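Local atomic coordinates of pesticidal crystal protein Cry4Aa (Bacillus thuringiensis, PDB entry 2C9K), a protein that kills mosquito larvae by binding to midgut epithelial cells and promoting their colloid-osmotic lysis, here as the three-domain toxin fragment of a longer protoxin. Residues G1-G11 / G408-E416; E258-F269 / Q449-V460. All blocks are in the same frame, centred on the assembly; numbering follows the deposited sequence.

Contact 1 of 2, residues G1-G11 / G408-E416; sequences GELSAYTIVVG and GLPILKRRE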
loop_
_atom_site.group_PDB
_atom_site.type_symbol
_atom_site.label_atom_id
_atom_site.label_comp_id
_atom_site.label_asym_id
_atom_site.label_seq_id
_atom_site.Cartn_x
_atom_site.Cartn_y
_atom_site.Cartn_z
ATOM N N GLY A 1 10.591 1.139 -8.689
ATOM C CA GLY A 1 11.279 1.306 -10.002
ATOM C C GLY A 1 11.466 2.772 -10.339
ATOM O O GLY A 1 11.619 3.596 -9.434
ATOM N N GLU A 2 11.461 3.106 -11.631
ATOM C CA GLU A 2 11.613 4.494 -12.051
ATOM C C GLU A 2 10.364 4.971 -12.805
ATOM O O GLU A 2 10.268 4.873 -14.025
ATOM C CB GLU A 2 12.892 4.663 -12.899
ATOM C CG GLU A 2 12.715 4.633 -14.418
ATOM C CD GLU A 2 12.332 3.265 -14.962
ATOM O OE1 GLU A 2 11.744 2.452 -14.210
ATOM O OE2 GLU A 2 12.611 3.012 -16.157
ATOM N N LEU A 3 9.392 5.471 -12.049
ATOM C CA LEU A 3 8.140 5.974 -12.612
ATOM C C LEU A 3 7.292 6.453 -11.434
ATOM O O LEU A 3 6.654 5.649 -10.754
ATOM C CB LEU A 3 7.434 4.858 -13.391
ATOM C CG LEU A 3 6.268 5.242 -14.312
ATOM C CD1 LEU A 3 6.447 6.661 -14.852
ATOM C CD2 LEU A 3 6.183 4.234 -15.456
ATOM N N SER A 4 7.297 7.764 -11.201
ATOM C CA SER A 4 6.592 8.364 -10.072
ATOM C C SER A 4 5.084 8.534 -10.145
ATOM O O SER A 4 4.460 8.865 -9.145
ATOM C CB SER A 4 7.215 9.722 -9.746
ATOM O OG SER A 4 7.010 10.642 -10.804
ATOM N N ALA A 5 4.484 8.321 -11.305
ATOM C CA ALA A 5 3.036 8.478 -11.410
ATOM C C ALA A 5 2.325 7.542 -10.436
ATOM O O ALA A 5 1.391 7.952 -9.742
ATOM C CB ALA A 5 2.573 8.207 -12.833
ATOM N N TYR A 6 2.763 6.283 -10.387
ATOM C CA TYR A 6 2.175 5.290 -9.489
ATOM C C TYR A 6 2.006 5.873 -8.092
ATOM O O TYR A 6 0.897 5.945 -7.563
ATOM C CB TYR A 6 3.075 4.051 -9.400
ATOM C CG TYR A 6 3.209 3.254 -10.682
ATOM C CD1 TYR A 6 4.317 2.439 -10.895
ATOM C CD2 TYR A 6 2.220 3.296 -11.670
ATOM C CE1 TYR A 6 4.445 1.687 -12.053
ATOM C CE2 TYR A 6 2.336 2.546 -12.834
ATOM C CZ TYR A 6 3.453 1.743 -13.021
ATOM O OH TYR A 6 3.590 1.005 -14.178
ATOM N N THR A 7 3.118 6.295 -7.498
ATOM C CA THR A 7 3.089 6.857 -6.161
ATOM C C THR A 7 2.439 8.240 -6.059
ATOM O O THR A 7 1.935 8.595 -4.996
ATOM C CB THR A 7 4.506 6.897 -5.544
ATOM O OG1 THR A 7 5.430 7.434 -6.495
ATOM C CG2 THR A 7 4.953 5.495 -5.149
ATOM N N ILE A 8 2.436 9.022 -7.140
ATOM C CA ILE A 8 1.802 10.346 -7.097
ATOM C C ILE A 8 0.278 10.241 -7.220
ATOM O O ILE A 8 -0.464 10.882 -6.482
ATOM C CB ILE A 8 2.280 11.277 -8.233
ATOM C CG1 ILE A 8 3.744 11.674 -8.029
ATOM C CG2 ILE A 8 1.403 12.531 -8.258
ATOM C CD1 ILE A 8 4.332 12.428 -9.196
ATOM N N VAL A 9 -0.188 9.453 -8.177
ATOM C CA VAL A 9 -1.616 9.281 -8.355
ATOM C C VAL A 9 -2.215 8.770 -7.049
ATOM O O VAL A 9 -3.319 9.153 -6.669
ATOM C CB VAL A 9 -1.923 8.264 -9.469
ATOM C CG1 VAL A 9 -3.413 7.964 -9.494
ATOM C CG2 VAL A 9 -1.466 8.808 -10.811
ATOM N N VAL A 10 -1.486 7.901 -6.360
ATOM C CA VAL A 10 -1.981 7.351 -5.109
ATOM C C VAL A 10 -1.956 8.420 -4.030
ATOM O O VAL A 10 -2.861 8.500 -3.198
ATOM C CB VAL A 10 -1.139 6.137 -4.668
ATOM C CG1 VAL A 10 -1.585 5.651 -3.301
ATOM C CG2 VAL A 10 -1.288 5.028 -5.681
ATOM N N GLY A 11 -0.919 9.250 -4.061
ATOM C CA GLY A 11 -0.796 10.318 -3.088
ATOM C C GLY A 11 -1.916 11.337 -3.187
ATOM O O GLY A 11 -2.380 11.845 -2.166
ATOM N N GLY A 408 14.620 2.784 -2.044
ATOM C CA GLY A 408 13.615 3.736 -1.615
ATOM C C GLY A 408 12.587 3.808 -2.727
ATOM O O GLY A 408 12.777 3.198 -3.784
ATOM N N LEU A 409 11.498 4.532 -2.513
ATOM C CA LEU A 409 10.478 4.632 -3.548
ATOM C C LEU A 409 10.368 6.039 -4.133
ATOM O O LEU A 409 10.951 6.991 -3.614
ATOM C CB LEU A 409 9.129 4.159 -3.001
ATOM C CG LEU A 409 8.966 2.634 -2.863
ATOM C CD1 LEU A 409 9.126 1.979 -4.216
ATOM C CD2 LEU A 409 9.998 2.073 -1.899
ATOM N N PRO A 410 9.628 6.186 -5.236
ATOM C CA PRO A 410 9.460 7.491 -5.881
ATOM C C PRO A 410 8.799 8.566 -5.013
ATOM O O PRO A 410 8.291 8.283 -3.927
ATOM C CB PRO A 410 8.623 7.154 -7.113
ATOM C CG PRO A 410 9.049 5.762 -7.431
ATOM C CD PRO A 410 9.046 5.122 -6.067
ATOM N N ILE A 411 8.815 9.803 -5.510
ATOM C CA ILE A 411 8.200 10.926 -4.811
ATOM C C ILE A 411 6.701 10.670 -4.644
ATOM O O ILE A 411 6.118 9.821 -5.329
ATOM C CB ILE A 411 8.380 12.239 -5.589
ATOM C CG1 ILE A 411 7.929 12.050 -7.042
ATOM C CG2 ILE A 411 9.827 12.694 -5.508
ATOM C CD1 ILE A 411 8.017 13.320 -7.887
ATOM N N LEU A 412 6.080 11.416 -3.737
ATOM C CA LEU A 412 4.661 11.262 -3.457
ATOM C C LEU A 412 3.836 12.418 -4.015
ATOM O O LEU A 412 2.612 12.320 -4.145
ATOM C CB LEU A 412 4.461 11.161 -1.948
ATOM C CG LEU A 412 3.029 11.129 -1.447
ATOM C CD1 LEU A 412 2.353 9.867 -1.933
ATOM C CD2 LEU A 412 3.035 11.195 0.052
ATOM N N LYS A 413 4.512 13.511 -4.348
ATOM C CA LYS A 413 3.842 14.687 -4.886
ATOM C C LYS A 413 4.551 15.212 -6.129
ATOM O O LYS A 413 5.710 14.886 -6.367
ATOM C CB LYS A 413 3.805 15.788 -3.825
ATOM C CG LYS A 413 3.157 15.374 -2.527
ATOM C CD LYS A 413 2.944 16.568 -1.614
ATOM C CE LYS A 413 4.249 17.116 -1.055
ATOM N NZ LYS A 413 4.837 16.256 -0.001
ATOM N N ARG A 414 3.848 16.022 -6.919
ATOM C CA ARG A 414 4.441 16.610 -8.114
ATOM C C ARG A 414 5.635 17.421 -7.647
ATOM O O ARG A 414 5.523 18.258 -6.752
ATOM C CB ARG A 414 3.447 17.511 -8.828
ATOM C CG ARG A 414 2.251 16.777 -9.379
ATOM C CD ARG A 414 1.337 17.747 -10.103
ATOM N NE ARG A 414 1.984 18.303 -11.286
ATOM C CZ ARG A 414 1.487 19.299 -12.009
ATOM N NH1 ARG A 414 0.333 19.860 -11.667
ATOM N NH2 ARG A 414 2.140 19.724 -13.085
ATOM N N ARG A 415 6.773 17.175 -8.279
ATOM C CA ARG A 415 8.028 17.803 -7.908
ATOM C C ARG A 415 8.163 19.320 -7.833
ATOM O O ARG A 415 7.415 20.074 -8.463
ATOM C CB ARG A 415 9.146 17.238 -8.787
ATOM C CG ARG A 415 10.485 17.242 -8.095
ATOM C CD ARG A 415 10.294 16.951 -6.612
ATOM N NE ARG A 415 11.558 16.951 -5.898
ATOM C CZ ARG A 415 12.503 16.042 -6.091
ATOM N NH1 ARG A 415 12.304 15.069 -6.972
ATOM N NH2 ARG A 415 13.648 16.114 -5.419
ATOM N N GLU A 416 9.151 19.735 -7.038
ATOM C CA GLU A 416 9.504 21.132 -6.791
ATOM C C GLU A 416 10.659 21.140 -5.777
ATOM O O GLU A 416 10.930 20.122 -5.135
ATOM C CB GLU A 416 8.298 21.893 -6.232
#
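Thr7 and Ile411 are joined by the single hydrogen bond between the N-terminal segment 1-11 and the loop 408-416. The side chain of Thr7 points toward the loop. Its CB lies 3.3 Å from Ile411 O. OG1 sits between the backbone N and the carbonyl carbon of Thr7 (chi1 47°), and this rotation carries it to the loop. There OG1 donates to Ile411 O at 2.7 Å. The C=O...OG1 angle is 162°, so the hydroxyl meets the carbonyl oxygen nearly end-on. The same OG1 lies 3.3 Å from Pro410 CB, and the two side chains cross at about a right angle.

Ser4, three residues earlier, meets the loop through carbon. Its CB packs against Ile411 CG1 at 3.6 Å, and its CA rests near Pro410 CB. Pro410 CG reaches on toward Gly1 O. Ile8 runs alongside Ile411, both side chains pointing the same way, and their CD1 atoms touch at 4.0 Å. Ile8 CD1 also comes near Lys413 O.

Leu412 starts away from the helix, but its end turns back. With CG anti to the backbone N (chi1 174°), CD1 comes 3.4 Å from Gly11 CA. Glycine at this helix position presents only its backbone to that methyl.

The loop follows strand 402-407 of the middle domain and is tied on its own side by Asn429 OD1, which accepts from Leu412 N and Lys413 N. Other faces of helix 5-16 pack on helices 29-37, 46-58 and 222-240. The contact therefore lays the first helix of this chain, in the N-terminal helical domain, against a loop of the middle domain.

Contact 2 of 2, residues E258-F269 / Q449-V460; sequences ELTREIYQVLNF and QVYTFAWTHSSV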
loop_
_atom_site.group_PDB
_atom_site.type_symbol
_atom_site.label_atom_id
_atom_site.label_comp_id
_atom_site.label_asym_id
_atom_site.label_seq_id
_atom_site.Cartn_x
_atom_site.Cartn_y
_atom_site.Cartn_z
ATOM N N GLU A 258 -5.090 5.182 5.373
ATOM C CA GLU A 258 -3.670 4.913 5.184
ATOM C C GLU A 258 -3.423 3.519 4.610
ATOM O O GLU A 258 -4.300 2.662 4.628
ATOM C CB GLU A 258 -2.921 5.094 6.511
ATOM C CG GLU A 258 -3.355 4.173 7.653
ATOM C CD GLU A 258 -2.801 4.621 9.018
ATOM O OE1 GLU A 258 -2.706 3.780 9.938
ATOM O OE2 GLU A 258 -2.476 5.819 9.182
ATOM N N LEU A 259 -2.226 3.303 4.082
ATOM C CA LEU A 259 -1.857 2.021 3.497
ATOM C C LEU A 259 -0.779 1.427 4.404
ATOM O O LEU A 259 0.301 2.007 4.535
ATOM C CB LEU A 259 -1.321 2.249 2.077
ATOM C CG LEU A 259 -2.215 3.073 1.131
ATOM C CD1 LEU A 259 -1.426 3.513 -0.085
ATOM C CD2 LEU A 259 -3.428 2.262 0.709
ATOM N N THR A 260 -1.067 0.278 5.022
ATOM C CA THR A 260 -0.130 -0.362 5.965
ATOM C C THR A 260 0.767 -1.465 5.428
ATOM O O THR A 260 1.700 -1.881 6.115
ATOM C CB THR A 260 -0.858 -0.979 7.164
ATOM O OG1 THR A 260 -1.544 -2.158 6.733
ATOM C CG2 THR A 260 -1.858 0.000 7.756
ATOM N N ARG A 261 0.484 -1.945 4.222
ATOM C CA ARG A 261 1.284 -3.012 3.606
ATOM C C ARG A 261 2.781 -2.698 3.435
ATOM O O ARG A 261 3.178 -1.534 3.302
ATOM C CB ARG A 261 0.718 -3.348 2.228
ATOM C CG ARG A 261 1.247 -2.468 1.092
ATOM C CD ARG A 261 0.927 -0.998 1.309
ATOM N NE ARG A 261 1.365 -0.161 0.194
ATOM C CZ ARG A 261 2.601 0.302 0.041
ATOM N NH1 ARG A 261 3.535 0.014 0.943
ATOM N NH2 ARG A 261 2.902 1.051 -1.017
ATOM N N GLU A 262 3.602 -3.745 3.417
ATOM C CA GLU A 262 5.043 -3.584 3.203
ATOM C C GLU A 262 5.410 -4.044 1.798
ATOM O O GLU A 262 4.739 -4.902 1.221
ATOM C CB GLU A 262 5.868 -4.430 4.186
ATOM C CG GLU A 262 5.985 -3.885 5.603
ATOM C CD GLU A 262 6.985 -4.654 6.462
ATOM O OE1 GLU A 262 6.799 -5.867 6.679
ATOM O OE2 GLU A 262 7.964 -4.042 6.925
ATOM N N ILE A 263 6.465 -3.464 1.241
ATOM C CA ILE A 263 6.951 -3.878 -0.069
ATOM C C ILE A 263 8.461 -3.974 0.079
ATOM O O ILE A 263 9.040 -3.304 0.926
ATOM C CB ILE A 263 6.549 -2.898 -1.197
ATOM C CG1 ILE A 263 7.113 -1.507 -0.934
ATOM C CG2 ILE A 263 5.030 -2.884 -1.339
ATOM C CD1 ILE A 263 6.785 -0.517 -2.038
ATOM N N TYR A 264 9.096 -4.817 -0.728
ATOM C CA TYR A 264 10.534 -5.039 -0.606
ATOM C C TYR A 264 11.340 -4.836 -1.876
ATOM O O TYR A 264 10.861 -5.077 -2.984
ATOM C CB TYR A 264 10.804 -6.473 -0.110
ATOM C CG TYR A 264 9.948 -6.940 1.054
ATOM C CD1 TYR A 264 8.609 -7.256 0.875
ATOM C CD2 TYR A 264 10.486 -7.072 2.335
ATOM C CE1 TYR A 264 7.824 -7.694 1.934
ATOM C CE2 TYR A 264 9.713 -7.508 3.402
ATOM C CZ TYR A 264 8.378 -7.819 3.197
ATOM O OH TYR A 264 7.592 -8.248 4.252
ATOM N N GLN A 265 12.581 -4.401 -1.690
ATOM C CA GLN A 265 13.521 -4.203 -2.784
ATOM C C GLN A 265 14.672 -5.118 -2.361
ATOM O O GLN A 265 14.961 -5.228 -1.168
ATOM C CB GLN A 265 13.959 -2.734 -2.856
ATOM C CG GLN A 265 12.818 -1.762 -3.176
ATOM C CD GLN A 265 13.264 -0.298 -3.251
ATOM O OE1 GLN A 265 14.101 0.152 -2.469
ATOM N NE2 GLN A 265 12.682 0.454 -4.179
ATOM N N VAL A 266 15.328 -5.792 -3.302
ATOM C CA VAL A 266 16.397 -6.705 -2.900
ATOM C C VAL A 266 17.811 -6.422 -3.419
ATOM O O VAL A 266 18.003 -5.789 -4.456
ATOM C CB VAL A 266 15.982 -8.184 -3.207
ATOM C CG1 VAL A 266 14.722 -8.203 -4.054
ATOM C CG2 VAL A 266 17.112 -8.938 -3.883
ATOM N N LEU A 267 18.797 -6.897 -2.662
ATOM C CA LEU A 267 20.200 -6.708 -2.996
ATOM C C LEU A 267 20.936 -8.042 -3.044
ATOM O O LEU A 267 20.709 -8.916 -2.195
ATOM C CB LEU A 267 20.865 -5.794 -1.957
ATOM C CG LEU A 267 22.400 -5.718 -1.910
ATOM C CD1 LEU A 267 22.956 -5.115 -3.196
ATOM C CD2 LEU A 267 22.816 -4.890 -0.710
ATOM N N ASN A 268 21.815 -8.173 -4.043
ATOM C CA ASN A 268 22.649 -9.355 -4.276
ATOM C C ASN A 268 21.922 -10.618 -4.703
ATOM O O ASN A 268 22.392 -11.727 -4.456
ATOM C CB ASN A 268 23.503 -9.672 -3.050
ATOM C CG ASN A 268 24.597 -8.656 -2.830
ATOM O OD1 ASN A 268 25.051 -7.988 -3.769
ATOM N ND2 ASN A 268 25.043 -8.540 -1.589
ATOM N N PHE A 269 20.782 -10.449 -5.359
ATOM C CA PHE A 269 20.006 -11.584 -5.812
ATOM C C PHE A 269 20.731 -12.389 -6.886
ATOM O O PHE A 269 20.906 -13.604 -6.771
ATOM C CB PHE A 269 18.674 -11.120 -6.386
ATOM C CG PHE A 269 17.892 -12.226 -7.019
ATOM C CD1 PHE A 269 17.235 -13.167 -6.231
ATOM C CD2 PHE A 269 17.875 -12.378 -8.401
ATOM C CE1 PHE A 269 16.574 -14.250 -6.815
ATOM C CE2 PHE A 269 17.217 -13.456 -8.990
ATOM C CZ PHE A 269 16.567 -14.394 -8.196
ATOM N N GLN A 449 25.298 -13.237 0.706
ATOM C CA GLN A 449 24.134 -12.901 1.516
ATOM C C GLN A 449 23.255 -11.968 0.687
ATOM O O GLN A 449 23.762 -11.054 0.032
ATOM C CB GLN A 449 24.601 -12.196 2.786
ATOM C CG GLN A 449 23.556 -12.020 3.856
ATOM C CD GLN A 449 24.093 -11.253 5.058
ATOM O OE1 GLN A 449 23.382 -11.028 6.039
ATOM N NE2 GLN A 449 25.353 -10.848 4.983
ATOM N N VAL A 450 21.948 -12.221 0.694
ATOM C CA VAL A 450 20.984 -11.401 -0.047
ATOM C C VAL A 450 20.134 -10.604 0.942
ATOM O O VAL A 450 19.597 -11.164 1.903
ATOM C CB VAL A 450 20.032 -12.270 -0.900
ATOM C CG1 VAL A 450 18.940 -11.412 -1.485
ATOM C CG2 VAL A 450 20.797 -12.938 -2.015
ATOM N N TYR A 451 20.008 -9.301 0.713
ATOM C CA TYR A 451 19.216 -8.471 1.611
ATOM C C TYR A 451 17.937 -7.996 0.942
ATOM O O TYR A 451 17.808 -8.023 -0.281
ATOM C CB TYR A 451 19.993 -7.224 2.052
ATOM C CG TYR A 451 21.338 -7.460 2.712
ATOM C CD1 TYR A 451 22.480 -7.725 1.952
ATOM C CD2 TYR A 451 21.479 -7.367 4.093
ATOM C CE1 TYR A 451 23.727 -7.885 2.554
ATOM C CE2 TYR A 451 22.711 -7.527 4.703
ATOM C CZ TYR A 451 23.834 -7.784 3.934
ATOM O OH TYR A 451 25.063 -7.924 4.548
ATOM N N THR A 452 16.994 -7.560 1.762
ATOM C CA THR A 452 15.747 -7.006 1.275
ATOM C C THR A 452 15.468 -5.826 2.182
ATOM O O THR A 452 15.692 -5.893 3.392
ATOM C CB THR A 452 14.580 -7.987 1.383
ATOM O OG1 THR A 452 14.602 -8.604 2.669
ATOM C CG2 THR A 452 14.658 -9.043 0.304
ATOM N N PHE A 453 15.004 -4.736 1.595
ATOM C CA PHE A 453 14.693 -3.544 2.361
ATOM C C PHE A 453 13.184 -3.365 2.342
ATOM O O PHE A 453 12.583 -3.223 1.283
ATOM C CB PHE A 453 15.413 -2.337 1.754
ATOM C CG PHE A 453 16.920 -2.466 1.769
ATOM C CD1 PHE A 453 17.573 -3.298 0.861
ATOM C CD2 PHE A 453 17.679 -1.811 2.740
ATOM C CE1 PHE A 453 18.955 -3.481 0.923
ATOM C CE2 PHE A 453 19.061 -1.988 2.809
ATOM C CZ PHE A 453 19.697 -2.824 1.901
ATOM N N ALA A 454 12.579 -3.418 3.523
ATOM C CA ALA A 454 11.135 -3.278 3.671
ATOM C C ALA A 454 10.750 -1.807 3.670
ATOM O O ALA A 454 11.444 -0.980 4.249
ATOM C CB ALA A 454 10.687 -3.924 4.964
ATOM N N TRP A 455 9.637 -1.493 3.023
ATOM C CA TRP A 455 9.160 -0.126 2.939
ATOM C C TRP A 455 7.668 -0.049 3.202
ATOM O O TRP A 455 6.895 -0.788 2.610
ATOM C CB TRP A 455 9.450 0.450 1.547
ATOM C CG TRP A 455 10.904 0.485 1.188
ATOM C CD1 TRP A 455 11.602 -0.459 0.502
ATOM C CD2 TRP A 455 11.846 1.508 1.540
ATOM N NE1 TRP A 455 12.923 -0.092 0.404
ATOM C CE2 TRP A 455 13.099 1.111 1.035
ATOM C CE3 TRP A 455 11.750 2.723 2.234
ATOM C CZ2 TRP A 455 14.250 1.882 1.200
ATOM C CZ3 TRP A 455 12.896 3.491 2.396
ATOM C CH2 TRP A 455 14.127 3.067 1.882
ATOM N N THR A 456 7.265 0.844 4.094
ATOM C CA THR A 456 5.854 1.023 4.393
ATOM C C THR A 456 5.419 2.376 3.840
ATOM O O THR A 456 6.253 3.266 3.649
ATOM C CB THR A 456 5.586 0.958 5.907
ATOM O OG1 THR A 456 6.494 1.823 6.599
ATOM C CG2 THR A 456 5.757 -0.461 6.402
ATOM N N HIS A 457 4.127 2.539 3.572
ATOM C CA HIS A 457 3.643 3.803 3.020
ATOM C C HIS A 457 3.704 4.948 4.034
ATOM O O HIS A 457 3.233 4.805 5.167
ATOM C CB HIS A 457 2.212 3.653 2.522
ATOM C CG HIS A 457 1.814 4.713 1.548
ATOM N ND1 HIS A 457 2.008 4.584 0.190
ATOM C CD2 HIS A 457 1.289 5.943 1.739
ATOM C CE1 HIS A 457 1.619 5.691 -0.414
ATOM N NE2 HIS A 457 1.179 6.533 0.503
ATOM N N SER A 458 4.259 6.087 3.623
ATOM C CA SER A 458 4.390 7.232 4.523
ATOM C C SER A 458 3.069 7.908 4.882
ATOM O O SER A 458 3.055 9.001 5.447
ATOM C CB SER A 458 5.350 8.268 3.933
ATOM O OG SER A 458 4.789 8.903 2.804
ATOM N N SER A 459 1.957 7.264 4.554
ATOM C CA SER A 459 0.653 7.822 4.884
ATOM C C SER A 459 0.200 7.279 6.230
ATOM O O SER A 459 -0.808 7.724 6.772
ATOM C CB SER A 459 -0.386 7.446 3.831
ATOM O OG SER A 459 -0.662 6.054 3.861
ATOM N N VAL A 460 0.946 6.312 6.757
ATOM C CA VAL A 460 0.614 5.703 8.039
ATOM C C VAL A 460 0.982 6.627 9.194
ATOM O O VAL A 460 2.049 7.230 9.196
ATOM C CB VAL A 460 1.336 4.353 8.206
ATOM C CG1 VAL A 460 0.879 3.670 9.498
ATOM C CG2 VAL A 460 1.064 3.469 6.987
#
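Strands 262-267 and 450-457 are antiparallel neighbours in a three-stranded sheet of the middle domain, with 450-457 in the centre and 432-440 on its far side. Ile263 to Leu267 pair with Trp455 to Tyr451. Three hydrogen-bonded pairs, Ile263-Trp455, Gln265-Phe453 and Leu267-Tyr451, each exchange two backbone bonds.

Ile263, Gln265, Leu267, Tyr451, Phe453 and Trp455 share one face. Gln265 has an extended chain beyond CG (chi2 -180°), which brings its amide to the indole. OE1 lies 3.1 Å from Trp455 NE1, with amide and ring planes 73° apart, and it probably accepts a hydrogen bond from Gly408 N. Leu267 lies side by side with Tyr451, Leu267 CD2 to Tyr451 CD1 at 3.9 Å. Its CB lies at the edge of the Phe453 ring. Phe407 of strand 402-407 adjoins Gln265, Leu267 and Trp455 here. Tyr264 and Ala454 lie on the other face, where Tyr264 CE2 meets Ala454 CB at 4.0 Å.

Ahead of strand 262-267, Leu259 CD1 sits over one face of the imidazole of His457, the last residue of strand 450-457, 3.7 Å from its centroid, as a CH-pi contact. Arg261 NH2 comes to the edge of that ring, and the two planes are 82° apart. This guanidinium is salt-bridged to Asp238 of helix 222-240. At the opposite end, Asn268 ND2 donates to Gln449 O at 3.3 Å and also to Asn371 O.

This antiparallel pairing, with Tyr451, Phe453 and Trp455 on one face, belongs to the beta-prism middle domain of three-domain Cry toxins.

How the contacts relate
Contact 2 is a buried strand pair inside the middle domain, while contact 1 is a partly buried junction between that domain and the first helix of this chain, in the N-terminal helical domain. Backbone bonding dominates contact 2. Contact 1 relies on apolar packing and a single hydroxyl bond. Their centres are about 16 Å apart, yet they touch. Leu409 CD2 packs on Trp455 CG, which sets the start of loop 408-416 against the sheet. Val10 of the helix also meets Leu259. Both contacts also adjoin helix 222-240, through Tyr6 and Val10 in one and Leu259 and Arg261 in the other.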